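Long-range contact in glycerol uptake operon antiterminator regulatory protein (Listeria monocytogenes str. 4b, PDB 3KTS), which probably regulates the glycerol uptake operon by transcription antitermination in response to glycerol 3-phosphate, using a TIM-barrel-like domain: residues P152-G157 against G172-T177. Residues are numbered along the deposited sequence; the frame is centred on the assembly and turned at random.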
loop_
_atom_site.group_PDB
_atom_site.type_symbol
_atom_site.label_atom_id
_atom_site.label_comp_id
_atom_site.label_asym_id
_atom_site.label_seq_id
_atom_site.Cartn_x
_atom_site.Cartn_y
_atom_site.Cartn_z
ATOM N N PRO A 152 -8.011 3.071 -9.142
ATOM C CA PRO A 152 -7.054 1.966 -9.268
ATOM C C PRO A 152 -6.939 1.168 -7.974
ATOM O O PRO A 152 -6.928 1.749 -6.889
ATOM C CB PRO A 152 -5.736 2.686 -9.561
ATOM C CG PRO A 152 -5.891 4.018 -8.920
ATOM C CD PRO A 152 -7.340 4.380 -9.068
ATOM N N VAL A 153 -6.855 -0.153 -8.095
ATOM C CA VAL A 153 -6.687 -1.024 -6.927
ATOM C C VAL A 153 -5.394 -1.854 -6.960
ATOM O O VAL A 153 -5.032 -2.417 -7.993
ATOM C CB VAL A 153 -7.966 -1.895 -6.584
ATOM C CG1 VAL A 153 -9.219 -1.325 -7.221
ATOM C CG2 VAL A 153 -7.806 -3.358 -6.969
ATOM N N ILE A 154 -4.685 -1.877 -5.832
ATOM C CA ILE A 154 -3.590 -2.809 -5.604
ATOM C C ILE A 154 -4.232 -3.999 -4.910
ATOM O O ILE A 154 -5.211 -3.835 -4.185
ATOM C CB ILE A 154 -2.507 -2.216 -4.658
ATOM C CG1 ILE A 154 -2.018 -0.848 -5.135
ATOM C CG2 ILE A 154 -1.313 -3.170 -4.484
ATOM C CD1 ILE A 154 -0.908 -0.892 -6.149
ATOM N N ALA A 155 -3.711 -5.197 -5.148
ATOM C CA ALA A 155 -4.100 -6.355 -4.351
ATOM C C ALA A 155 -2.902 -6.861 -3.567
ATOM O O ALA A 155 -1.769 -6.804 -4.037
ATOM C CB ALA A 155 -4.670 -7.445 -5.220
ATOM N N GLY A 156 -3.162 -7.350 -2.365
ATOM C CA GLY A 156 -2.109 -7.819 -1.486
ATOM C C GLY A 156 -2.631 -8.874 -0.543
ATOM O O GLY A 156 -3.830 -8.975 -0.328
ATOM N N GLY A 157 -1.727 -9.663 0.025
ATOM C CA GLY A 157 -2.105 -10.682 0.992
ATOM C C GLY A 157 -2.224 -12.058 0.378
ATOM O O GLY A 157 -2.982 -12.259 -0.569
ATOM N N GLY A 172 -7.951 -6.638 -12.924
ATOM C CA GLY A 172 -8.082 -5.192 -12.799
ATOM C C GLY A 172 -7.078 -4.531 -11.875
ATOM O O GLY A 172 -7.024 -3.296 -11.802
ATOM N N ALA A 173 -6.289 -5.338 -11.165
ATOM C CA ALA A 173 -5.272 -4.797 -10.263
ATOM C C ALA A 173 -4.132 -4.143 -11.033
ATOM O O ALA A 173 -3.663 -4.669 -12.046
ATOM C CB ALA A 173 -4.745 -5.856 -9.326
ATOM N N ILE A 174 -3.720 -2.979 -10.539
ATOM C CA ILE A 174 -2.672 -2.167 -11.143
ATOM C C ILE A 174 -1.295 -2.724 -10.750
ATOM O O ILE A 174 -0.338 -2.635 -11.526
ATOM C CB ILE A 174 -2.867 -0.647 -10.778
ATOM C CG1 ILE A 174 -1.877 0.266 -11.500
ATOM C CG2 ILE A 174 -2.813 -0.409 -9.285
ATOM C CD1 ILE A 174 -2.046 1.732 -11.147
ATOM N N ALA A 175 -1.225 -3.327 -9.558
ATOM C CA ALA A 175 -0.009 -3.962 -9.028
ATOM C C ALA A 175 -0.347 -4.875 -7.851
ATOM O O ALA A 175 -1.494 -4.939 -7.406
ATOM C CB ALA A 175 1.031 -2.915 -8.604
ATOM N N VAL A 176 0.667 -5.576 -7.357
ATOM C CA VAL A 176 0.532 -6.508 -6.250
ATOM C C VAL A 176 1.480 -6.083 -5.133
ATOM O O VAL A 176 2.608 -5.687 -5.404
ATOM C CB VAL A 176 0.859 -7.948 -6.714
ATOM C CG1 VAL A 176 0.922 -8.918 -5.546
ATOM C CG2 VAL A 176 -0.167 -8.424 -7.720
ATOM N N THR A 177 1.016 -6.125 -3.885
ATOM C CA THR A 177 1.922 -6.029 -2.739
ATOM C C THR A 177 2.049 -7.387 -2.084
ATOM O O THR A 177 1.066 -8.123 -1.971
ATOM C CB THR A 177 1.478 -5.004 -1.674
ATOM O OG1 THR A 177 0.103 -5.213 -1.344
ATOM C CG2 THR A 177 1.666 -3.597 -2.174
#
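Three backbone hydrogen bonds join 152-157 to 172-177. I174 N donates to V153 O at 2.9 Å, nearly straight at 167°. A155 N donates to A175 O at 3.2 Å, in the carbonyl plane. T177 N donates to A155 O at 2.9 Å, tilted 21° from the plane of the A155 carbonyl. A155 thus bonds through both its N and its O, as expected between parallel strands. The chain turns a corner at I174.

T177 and I154 lie on one face of the sheet. T177 OG1 sits between its own N and carbonyl carbon (chi1 49°), beside G156 CA at 3.4 Å. T177 OG1 is hydrogen-bonded to E132 OE2, on the neighbouring strand 130-134. I154 has the largest share of the apolar packing. Its CG2 meets T177 CG2 at 3.8 Å, with the two side chains crossing at about a right angle. Its CD1 touches both I174 CG2 and A175 CB. I13 of strand 12-16 packs on I154, A175 and T177 from the barrel interior. Where the 153-156 strand begins, P152 CB meets I174 CD1 at 4.1 Å, beside L5. On the other face, A155 and V176 pack against helix 162-169.

The pair forms the two strands of a right-handed beta-alpha-beta crossover, with helix 162-169 between them. Strand 173-178 lies between 153-156 and 12-16, and its pairing with 12-16 completes the ring of strands, as expected for a TIM-type barrel. The chemistry divides accordingly: main-chain bonds set the strand pairing, while small and branched apolar side chains fill both faces. The T177 hydroxyl, buried among them, is satisfied by E132.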